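Local coordinates for protein 6-pyruvoyl tetrahydropterin synthase (Plasmodium falciparum, PDB 1Y13) that belongs to the 6-pyruvoyl tetrahydropterin synthase family and binds a zinc ion, and biopterin in a pocket shared between subunits, at residues S32-H37 / G50-V55; N54-V59 / E164-E169; H89-I94 / L128-S133. All coordinates share one frame; numbering follows the deposited sequence.

Contact 1: residues S32-H37 / G50-V55; sequences SFNCAH and GHNYNV. With ZN (zinc ion), chain D; BIO (biopterin), chain E.
H37 and H51 grip the same zinc ion, through H37 NE2 at 2.3 Å and H51 NE2 at 2.2 Å. H49 is the third protein ligand, and biopterin adds its side-chain oxygens O9 and O10. The two strands are antiparallel neighbours in the main sheet of a T-fold subunit, and the metal site lies at one end of the pair. The ring nitrogens away from the metal are also held. H37 ND1 is hydrogen-bonded to S133 OG, and H51 ND1 meets the side-chain amide of N52 of the second subunit. This second shell probably fixes the rotation of both rings.

Four backbone bonds join F33 to Y53 and C35 to H51, each pair bonded both ways. At the far end N54 ND2 gives a nearly straight bond to S32 OG (3.1 Å, 166°), with OG in the amide plane. S28 O also accepts from this ND2, and P29 O is a further partner of S32 OG.

The packing lies on the face that carries F33, C35, H51 and Y53. F33 sets CG between its backbone N and carbonyl carbon (chi1 51°), which lays its ring over the Y53 side chain. Y53 CB makes a CH-pi contact, 3.5 Å from the F33 ring centroid. The two rings are nearly parallel (12°) but slid apart, so they barely overlap. Y53 reaches on past C35 CB, which lies at its ring edge. Its OH ends over the centre of the H37 ring, 3.4 Å from H37 CD2. Helices 72-86 and 135-150 cover F33 and V55. At the F33 rim V55 CG2 lies in the ring plane, 3.7 Å from F33 CE1.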
loop_
_atom_site.group_PDB
_atom_site.type_symbol
_atom_site.label_atom_id
_atom_site.label_comp_id
_atom_site.label_asym_id
_atom_site.label_seq_id
_atom_site.Cartn_x
_atom_site.Cartn_y
_atom_site.Cartn_z
ATOM N N SER A 32 15.380 3.264 -4.217
ATOM C CA SER A 32 15.060 4.660 -4.468
ATOM C C SER A 32 16.280 5.537 -4.654
ATOM O O SER A 32 17.358 5.234 -4.157
ATOM C CB SER A 32 14.248 5.208 -3.295
ATOM O OG SER A 32 12.990 4.562 -3.280
ATOM N N PHE A 33 16.090 6.613 -5.390
ATOM C CA PHE A 33 17.047 7.691 -5.408
ATOM C C PHE A 33 16.292 9.018 -5.274
ATOM O O PHE A 33 15.308 9.262 -5.980
ATOM C CB PHE A 33 17.967 7.623 -6.638
ATOM C CG PHE A 33 17.259 7.486 -7.962
ATOM C CD1 PHE A 33 16.853 6.245 -8.425
ATOM C CD2 PHE A 33 17.099 8.591 -8.792
ATOM C CE1 PHE A 33 16.219 6.110 -9.657
ATOM C CE2 PHE A 33 16.469 8.468 -10.040
ATOM C CZ PHE A 33 16.031 7.229 -10.478
ATOM N N ASN A 34 16.744 9.858 -4.343
ATOM C CA ASN A 34 16.077 11.129 -4.081
ATOM C C ASN A 34 16.869 12.249 -4.729
ATOM O O ASN A 34 17.950 12.593 -4.244
ATOM C CB ASN A 34 15.903 11.384 -2.562
ATOM C CG ASN A 34 15.350 10.162 -1.817
ATOM O OD1 ASN A 34 14.563 9.382 -2.355
ATOM N ND2 ASN A 34 15.763 9.996 -0.597
ATOM N N CYS A 35 16.332 12.808 -5.813
ATOM C CA CYS A 35 17.074 13.750 -6.669
ATOM C C CYS A 35 16.316 15.041 -6.969
ATOM O O CYS A 35 15.080 15.058 -6.960
ATOM C CB CYS A 35 17.397 13.071 -7.999
ATOM S SG CYS A 35 18.652 11.792 -7.809
ATOM N N ALA A 36 17.065 16.100 -7.255
ATOM C CA ALA A 36 16.518 17.313 -7.799
ATOM C C ALA A 36 16.626 17.290 -9.327
ATOM O O ALA A 36 17.501 16.616 -9.885
ATOM C CB ALA A 36 17.247 18.553 -7.210
ATOM N N HIS A 37 15.748 18.025 -10.004
ATOM C CA HIS A 37 15.805 18.126 -11.461
ATOM C C HIS A 37 14.839 19.214 -11.933
ATOM O O HIS A 37 14.030 19.725 -11.147
ATOM C CB HIS A 37 15.445 16.766 -12.118
ATOM C CG HIS A 37 13.974 16.572 -12.355
ATOM N ND1 HIS A 37 13.444 16.349 -13.611
ATOM C CD2 HIS A 37 12.924 16.558 -11.498
ATOM C CE1 HIS A 37 12.133 16.197 -13.517
ATOM N NE2 HIS A 37 11.790 16.317 -12.245
ATOM N N GLY A 50 12.059 18.294 -6.976
ATOM C CA GLY A 50 12.666 16.998 -6.761
ATOM C C GLY A 50 11.673 15.886 -6.569
ATOM O O GLY A 50 10.482 16.129 -6.476
ATOM N N HIS A 51 12.183 14.660 -6.506
ATOM C CA HIS A 51 11.380 13.456 -6.375
ATOM C C HIS A 51 12.121 12.362 -5.618
ATOM O O HIS A 51 13.343 12.310 -5.629
ATOM C CB HIS A 51 11.015 12.898 -7.758
ATOM C CG HIS A 51 10.212 13.838 -8.581
ATOM N ND1 HIS A 51 8.918 14.174 -8.257
ATOM C CD2 HIS A 51 10.518 14.532 -9.703
ATOM C CE1 HIS A 51 8.458 15.037 -9.145
ATOM N NE2 HIS A 51 9.413 15.279 -10.022
ATOM N N ASN A 52 11.345 11.511 -4.950
ATOM C CA ASN A 52 11.784 10.173 -4.569
ATOM C C ASN A 52 11.507 9.277 -5.762
ATOM O O ASN A 52 10.362 8.942 -6.025
ATOM C CB ASN A 52 10.998 9.667 -3.341
ATOM C CG ASN A 52 10.997 10.650 -2.177
ATOM O OD1 ASN A 52 9.960 10.878 -1.520
ATOM N ND2 ASN A 52 12.151 11.224 -1.897
ATOM N N TYR A 53 12.526 8.919 -6.523
ATOM C CA TYR A 53 12.295 8.006 -7.636
ATOM C C TYR A 53 12.439 6.598 -7.122
ATOM O O TYR A 53 13.288 6.326 -6.270
ATOM C CB TYR A 53 13.280 8.206 -8.750
ATOM C CG TYR A 53 13.231 9.526 -9.468
ATOM C CD1 TYR A 53 13.984 10.621 -9.014
ATOM C CD2 TYR A 53 12.493 9.664 -10.650
ATOM C CE1 TYR A 53 13.978 11.836 -9.714
ATOM C CE2 TYR A 53 12.491 10.859 -11.356
ATOM C CZ TYR A 53 13.243 11.942 -10.886
ATOM O OH TYR A 53 13.221 13.130 -11.582
ATOM N N ASN A 54 11.596 5.709 -7.624
ATOM C CA ASN A 54 11.584 4.339 -7.174
ATOM C C ASN A 54 11.660 3.387 -8.357
ATOM O O ASN A 54 10.971 3.570 -9.348
ATOM C CB ASN A 54 10.326 4.095 -6.355
ATOM C CG ASN A 54 10.314 2.743 -5.707
ATOM O OD1 ASN A 54 9.614 1.843 -6.164
ATOM N ND2 ASN A 54 11.107 2.574 -4.648
ATOM N N VAL A 55 12.486 2.365 -8.230
ATOM C CA VAL A 55 12.742 1.403 -9.319
ATOM C C VAL A 55 12.282 -0.005 -8.965
ATOM O O VAL A 55 12.598 -0.520 -7.888
ATOM C CB VAL A 55 14.251 1.384 -9.668
ATOM C CG1 VAL A 55 14.581 0.369 -10.747
ATOM C CG2 VAL A 55 14.693 2.791 -10.110
HETATM ZN ZN ZN D . 9.529 16.500 -11.906
HETATM N N1 BIO E . 5.585 13.529 -17.820
HETATM N N2 BIO E . 5.797 11.577 -19.067
HETATM C C2 BIO E . 6.306 12.438 -18.142
HETATM N N3 BIO E . 7.496 12.245 -17.531
HETATM C C4A BIO E . 7.339 14.278 -16.210
HETATM C C8A BIO E . 6.047 14.439 -16.909
HETATM N N8 BIO E . 5.307 15.542 -16.618
HETATM C C7 BIO E . 5.706 16.474 -15.724
HETATM C C6 BIO E . 6.899 16.329 -15.048
HETATM N N5 BIO E . 7.676 15.245 -15.321
HETATM C C9 BIO E . 7.358 17.366 -14.043
HETATM O O9 BIO E . 8.830 17.441 -13.935
HETATM C C10 BIO E . 6.728 17.196 -12.618
HETATM O O10 BIO E . 7.588 16.417 -11.764
HETATM C C11 BIO E . 5.313 16.593 -12.556
#

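Contact 2: residues N54-V59 / E164-E169; sequences NVSLKV and EISVSE. With BIO (biopterin), chain E.
K58 and E164 lie side by side and point the same way, on the face of the sheet that also carries the serines. Near the root of the lysine, K58 CB is 4.0 Å from E164 O, which accepts the K58 backbone N-H. The chain runs extended through CG and CD, then bends at chi3 (90°). The bend brings K58 CE to 3.5 Å from E164 OE2. K58 NZ ends 3.8 Å from E164 OE2, a long salt bridge. A water closes the gap: it accepts from K58 NZ (2.6 Å) and donates to E164 OE1. OE1 is also bonded to Y162 OH. NZ also has a long, weak ion pair with E23, so its charge is probably spread over two carboxylates.

Behind this pair stands a regular antiparallel ladder, at 165° between strand directions. N54 with S168, S56 with S166 and K58 with E164 are hydrogen-bonded pairs, six backbone bonds in all. At the two pairs that hold serines the side chains pack closely: S56 OG is 3.3 Å from S166 CB, and N54 CB is 3.3 Å from S168 OG. The other face is apolar. There L57 CD1 meets I165 CG2 at 3.7 Å, while V55 and V167 touch more loosely through their CG2 methyls.

The chain turns a corner at E169, which leaves the ladder and enters the biopterin pocket. E169 OE2 lies 3.1 Å from biopterin O10. The ladder forms the middle of the T-fold sheet, flanked by strand 21-41 beside 54-59 and by strand 173-180 beside 164-168. Helices lie on the apolar face: 72-86 packs on V55 and L57, and 135-150 packs on V55 and I165.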
loop_
_atom_site.group_PDB
_atom_site.type_symbol
_atom_site.label_atom_id
_atom_site.label_comp_id
_atom_site.label_asym_id
_atom_site.label_seq_id
_atom_site.Cartn_x
_atom_site.Cartn_y
_atom_site.Cartn_z
ATOM N N ASN A 54 11.596 5.709 -7.624
ATOM C CA ASN A 54 11.584 4.339 -7.174
ATOM C C ASN A 54 11.660 3.387 -8.357
ATOM O O ASN A 54 10.971 3.570 -9.348
ATOM C CB ASN A 54 10.326 4.095 -6.355
ATOM C CG ASN A 54 10.314 2.743 -5.707
ATOM O OD1 ASN A 54 9.614 1.843 -6.164
ATOM N ND2 ASN A 54 11.107 2.574 -4.648
ATOM N N VAL A 55 12.486 2.365 -8.230
ATOM C CA VAL A 55 12.742 1.403 -9.319
ATOM C C VAL A 55 12.282 -0.005 -8.965
ATOM O O VAL A 55 12.598 -0.520 -7.888
ATOM C CB VAL A 55 14.251 1.384 -9.668
ATOM C CG1 VAL A 55 14.581 0.369 -10.747
ATOM C CG2 VAL A 55 14.693 2.791 -10.110
ATOM N N SER A 56 11.523 -0.616 -9.864
ATOM C CA SER A 56 11.219 -2.034 -9.789
ATOM C C SER A 56 11.704 -2.749 -11.047
ATOM O O SER A 56 11.626 -2.205 -12.135
ATOM C CB SER A 56 9.721 -2.268 -9.589
ATOM O OG SER A 56 9.038 -2.112 -10.812
ATOM N N LEU A 57 12.223 -3.961 -10.872
ATOM C CA LEU A 57 12.832 -4.757 -11.927
ATOM C C LEU A 57 12.138 -6.106 -12.094
ATOM O O LEU A 57 11.908 -6.819 -11.122
ATOM C CB LEU A 57 14.302 -5.029 -11.605
ATOM C CG LEU A 57 15.112 -5.948 -12.537
ATOM C CD1 LEU A 57 15.164 -5.395 -13.959
ATOM C CD2 LEU A 57 16.543 -6.125 -12.001
ATOM N N LYS A 58 11.840 -6.453 -13.338
ATOM C CA LYS A 58 11.254 -7.735 -13.654
ATOM C C LYS A 58 12.023 -8.382 -14.814
ATOM O O LYS A 58 12.408 -7.697 -15.766
ATOM C CB LYS A 58 9.789 -7.531 -14.000
ATOM C CG LYS A 58 9.087 -8.736 -14.532
ATOM C CD LYS A 58 7.621 -8.449 -14.631
ATOM C CE LYS A 58 7.281 -7.875 -15.985
ATOM N NZ LYS A 58 5.803 -7.902 -16.152
ATOM N N VAL A 59 12.293 -9.681 -14.697
ATOM C CA VAL A 59 12.956 -10.441 -15.758
ATOM C C VAL A 59 12.143 -11.685 -16.112
ATOM O O VAL A 59 11.544 -12.315 -15.255
ATOM C CB VAL A 59 14.493 -10.777 -15.476
ATOM C CG1 VAL A 59 15.208 -9.601 -14.775
ATOM C CG2 VAL A 59 14.663 -12.016 -14.645
ATOM N N GLU A 164 12.530 -5.694 -17.839
ATOM C CA GLU A 164 11.641 -4.555 -17.756
ATOM C C GLU A 164 11.889 -3.827 -16.447
ATOM O O GLU A 164 11.989 -4.452 -15.386
ATOM C CB GLU A 164 10.208 -5.051 -17.812
ATOM C CG GLU A 164 9.156 -3.982 -17.926
ATOM C CD GLU A 164 7.771 -4.569 -17.741
ATOM O OE1 GLU A 164 7.216 -5.160 -18.704
ATOM O OE2 GLU A 164 7.243 -4.448 -16.623
ATOM N N ILE A 165 12.015 -2.507 -16.512
ATOM C CA ILE A 165 12.026 -1.723 -15.291
ATOM C C ILE A 165 10.898 -0.695 -15.282
ATOM O O ILE A 165 10.522 -0.132 -16.322
ATOM C CB ILE A 165 13.386 -0.992 -14.998
ATOM C CG1 ILE A 165 13.625 0.127 -15.971
ATOM C CG2 ILE A 165 14.600 -1.909 -15.013
ATOM C CD1 ILE A 165 14.139 1.311 -15.279
ATOM N N SER A 166 10.355 -0.467 -14.103
ATOM C CA SER A 166 9.430 0.605 -13.883
ATOM C C SER A 166 10.147 1.634 -13.046
ATOM O O SER A 166 10.792 1.295 -12.049
ATOM C CB SER A 166 8.223 0.100 -13.109
ATOM O OG SER A 166 7.344 -0.594 -13.974
ATOM N N VAL A 167 10.034 2.893 -13.434
ATOM C CA VAL A 167 10.590 3.976 -12.632
ATOM C C VAL A 167 9.441 4.903 -12.290
ATOM O O VAL A 167 8.839 5.492 -13.196
ATOM C CB VAL A 167 11.702 4.782 -13.350
ATOM C CG1 VAL A 167 12.255 5.857 -12.405
ATOM C CG2 VAL A 167 12.834 3.895 -13.807
ATOM N N SER A 168 9.132 5.039 -10.999
ATOM C CA SER A 168 8.130 6.001 -10.604
ATOM C C SER A 168 8.772 7.306 -10.141
ATOM O O SER A 168 9.754 7.289 -9.398
ATOM C CB SER A 168 7.214 5.418 -9.533
ATOM O OG SER A 168 7.941 5.199 -8.350
ATOM N N GLU A 169 8.221 8.438 -10.572
ATOM C CA GLU A 169 8.669 9.737 -10.057
ATOM C C GLU A 169 7.930 10.112 -8.792
ATOM O O GLU A 169 8.392 10.934 -8.015
ATOM C CB GLU A 169 8.589 10.847 -11.115
ATOM C CG GLU A 169 7.217 11.422 -11.397
ATOM C CD GLU A 169 7.284 12.792 -12.100
ATOM O OE1 GLU A 169 8.302 13.103 -12.790
ATOM O OE2 GLU A 169 6.312 13.576 -11.945
HETATM N N1 BIO E . 5.585 13.529 -17.820
HETATM N N2 BIO E . 5.797 11.577 -19.067
HETATM C C2 BIO E . 6.306 12.438 -18.142
HETATM N N3 BIO E . 7.496 12.245 -17.531
HETATM C C4A BIO E . 7.339 14.278 -16.210
HETATM C C8A BIO E . 6.047 14.439 -16.909
HETATM N N8 BIO E . 5.307 15.542 -16.618
HETATM C C7 BIO E . 5.706 16.474 -15.724
HETATM C C6 BIO E . 6.899 16.329 -15.048
HETATM N N5 BIO E . 7.676 15.245 -15.321
HETATM C C9 BIO E . 7.358 17.366 -14.043
HETATM O O9 BIO E . 8.830 17.441 -13.935
HETATM C C10 BIO E . 6.728 17.196 -12.618
HETATM O O10 BIO E . 7.588 16.417 -11.764
HETATM C C11 BIO E . 5.313 16.593 -12.556
HETATM O O HOH W 1 5.529 -7.019 -18.579
#

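Contact 3: residues H89-I94 / L128-S133; sequences HFILPI and LPIKHS
I91 places CG1 beside its backbone N (chi1 -62°), which swings CG2 towards the other segment. L128 holds CG beside its own backbone N (chi1 -57°), and its CD1 meets I91 CG2 at 3.8 Å. The two side chains join at the end of a two-stranded parallel sheet, made by strands 90-93 and 125-128. L92 O accepts from L128 N (2.9 Å), and L128 O accepts from I94 N (3.1 Å). Both donors lie nearly on the line of the C=O bond they approach.

Beyond L128 the chain leaves the strand through an inverse gamma turn centred on P129. L128 O therefore takes a second, weak bond from I130 N. The turn folds the loop back over P93. I130 CG1 packs on P93 CB at 3.9 Å, and the same CB lies 3.3 Å from I130 O. P93 thus sits in the curve of residues 130-133. Helix 135-150 covers I91 through I138 and L128 through Y141, so the apolar part is buried. E137 of that helix bonds both K131 N and H132 ND1, holding the outer side of the loop.

S133 closes the curve: its CB touches I91 CG2, and its OG also reaches the zinc site, as the second-shell partner of a metal-binding histidine. A water joins the segments here, donating to I91 O at 2.6 Å and lying 2.8 Å from S133 OG.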
loop_
_atom_site.group_PDB
_atom_site.type_symbol
_atom_site.label_atom_id
_atom_site.label_comp_id
_atom_site.label_asym_id
_atom_site.label_seq_id
_atom_site.Cartn_x
_atom_site.Cartn_y
_atom_site.Cartn_z
ATOM N N HIS A 89 21.445 13.808 -5.676
ATOM C CA HIS A 89 22.079 14.676 -6.638
ATOM C C HIS A 89 21.039 15.488 -7.362
ATOM O O HIS A 89 19.857 15.146 -7.334
ATOM C CB HIS A 89 22.814 13.821 -7.683
ATOM C CG HIS A 89 23.999 13.114 -7.135
ATOM N ND1 HIS A 89 23.991 11.769 -6.843
ATOM C CD2 HIS A 89 25.231 13.568 -6.805
ATOM C CE1 HIS A 89 25.176 11.417 -6.374
ATOM N NE2 HIS A 89 25.946 12.492 -6.339
ATOM N N PHE A 90 21.509 16.524 -8.046
ATOM C CA PHE A 90 20.777 17.131 -9.125
ATOM C C PHE A 90 21.101 16.362 -10.408
ATOM O O PHE A 90 22.285 16.146 -10.751
ATOM C CB PHE A 90 21.094 18.634 -9.257
ATOM C CG PHE A 90 20.490 19.270 -10.470
ATOM C CD1 PHE A 90 19.178 19.734 -10.453
ATOM C CD2 PHE A 90 21.227 19.416 -11.634
ATOM C CE1 PHE A 90 18.620 20.308 -11.563
ATOM C CE2 PHE A 90 20.669 20.000 -12.759
ATOM C CZ PHE A 90 19.355 20.442 -12.729
ATOM N N ILE A 91 20.048 15.904 -11.087
ATOM C CA ILE A 91 20.204 15.188 -12.350
ATOM C C ILE A 91 20.412 16.178 -13.496
ATOM O O ILE A 91 19.533 16.949 -13.816
ATOM C CB ILE A 91 18.983 14.277 -12.658
ATOM C CG1 ILE A 91 18.819 13.199 -11.576
ATOM C CG2 ILE A 91 19.119 13.631 -14.032
ATOM C CD1 ILE A 91 17.414 12.590 -11.550
ATOM N N LEU A 92 21.589 16.121 -14.103
ATOM C CA LEU A 92 21.998 16.974 -15.222
ATOM C C LEU A 92 21.939 16.186 -16.527
ATOM O O LEU A 92 22.702 15.240 -16.705
ATOM C CB LEU A 92 23.443 17.401 -14.950
ATOM C CG LEU A 92 24.306 18.544 -15.509
ATOM C CD1 LEU A 92 24.618 18.351 -16.981
ATOM C CD2 LEU A 92 23.697 19.910 -15.244
ATOM N N PRO A 93 21.030 16.566 -17.449
ATOM C CA PRO A 93 20.932 15.875 -18.721
ATOM C C PRO A 93 21.909 16.443 -19.762
ATOM O O PRO A 93 21.568 17.375 -20.485
ATOM C CB PRO A 93 19.467 16.094 -19.118
ATOM C CG PRO A 93 19.042 17.342 -18.398
ATOM C CD PRO A 93 20.050 17.669 -17.343
ATOM N N ILE A 94 23.100 15.851 -19.850
ATOM C CA ILE A 94 24.188 16.439 -20.611
ATOM C C ILE A 94 23.937 16.541 -22.115
ATOM O O ILE A 94 24.613 17.314 -22.793
ATOM C CB ILE A 94 25.587 15.851 -20.266
ATOM C CG1 ILE A 94 25.606 14.337 -20.297
ATOM C CG2 ILE A 94 26.081 16.336 -18.892
ATOM C CD1 ILE A 94 27.019 13.764 -20.228
ATOM N N LEU A 128 24.018 12.661 -16.462
ATOM C CA LEU A 128 23.516 11.511 -17.174
ATOM C C LEU A 128 23.488 11.775 -18.671
ATOM O O LEU A 128 23.187 12.883 -19.081
ATOM C CB LEU A 128 22.133 11.057 -16.642
ATOM C CG LEU A 128 22.011 10.703 -15.153
ATOM C CD1 LEU A 128 20.611 10.230 -14.843
ATOM C CD2 LEU A 128 23.065 9.633 -14.744
ATOM N N PRO A 129 23.818 10.751 -19.489
ATOM C CA PRO A 129 23.822 10.877 -20.947
ATOM C C PRO A 129 22.407 10.783 -21.508
ATOM O O PRO A 129 22.081 9.833 -22.221
ATOM C CB PRO A 129 24.682 9.680 -21.390
ATOM C CG PRO A 129 24.435 8.629 -20.309
ATOM C CD PRO A 129 24.240 9.413 -19.032
ATOM N N ILE A 130 21.572 11.768 -21.160
ATOM C CA ILE A 130 20.167 11.814 -21.567
ATOM C C ILE A 130 19.821 13.228 -22.024
ATOM O O ILE A 130 20.460 14.186 -21.589
ATOM C CB ILE A 130 19.218 11.335 -20.396
ATOM C CG1 ILE A 130 19.376 12.216 -19.149
ATOM C CG2 ILE A 130 19.496 9.861 -20.038
ATOM C CD1 ILE A 130 18.419 11.849 -17.995
ATOM N N LYS A 131 18.804 13.378 -22.869
ATOM C CA LYS A 131 18.455 14.702 -23.378
ATOM C C LYS A 131 17.535 15.465 -22.435
ATOM O O LYS A 131 17.579 16.692 -22.386
ATOM C CB LYS A 131 17.818 14.669 -24.775
ATOM C CG LYS A 131 18.537 13.873 -25.826
ATOM C CD LYS A 131 17.870 14.036 -27.204
ATOM C CE LYS A 131 18.158 15.391 -27.891
ATOM N NZ LYS A 131 17.979 15.221 -29.411
ATOM N N HIS A 132 16.691 14.737 -21.707
ATOM C CA HIS A 132 15.796 15.325 -20.718
ATOM C C HIS A 132 15.807 14.476 -19.456
ATOM O O HIS A 132 15.917 13.262 -19.526
ATOM C CB HIS A 132 14.353 15.406 -21.222
ATOM C CG HIS A 132 14.207 15.898 -22.617
ATOM N ND1 HIS A 132 14.446 15.099 -23.713
ATOM C CD2 HIS A 132 13.840 17.106 -23.103
ATOM C CE1 HIS A 132 14.235 15.794 -24.816
ATOM N NE2 HIS A 132 13.873 17.017 -24.470
ATOM N N SER A 133 15.674 15.119 -18.302
ATOM C CA SER A 133 15.553 14.388 -17.047
ATOM C C SER A 133 14.109 13.920 -16.802
ATOM O O SER A 133 13.572 14.061 -15.712
ATOM C CB SER A 133 16.076 15.204 -15.857
ATOM O OG SER A 133 15.399 16.448 -15.750
HETATM O O HOH W 2 17.284 18.096 -14.560
#

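How the contacts relate
Contacts 1 and 2 are successive parts of one antiparallel sheet. They share N54 and V55 on strand 49-62, which lies between strands 21-41 and 162-168, and their centres are about 13 Å apart. Contact 3 belongs to the small parallel sheet, its centre about 13 Å from that of contact 1 and about 18 Å from that of contact 2. Along the chain contact 1 closes first, and contact 3 is nested inside the long loop closed by contact 2. S133 of contact 3 backs the zinc ligand H37 of contact 1, and A36 O pairs with I91 N. Contacts 1 and 2 both reach biopterin, and H51 CB packs against E169 O. Sheet and loop thus meet round the zinc and ligand site.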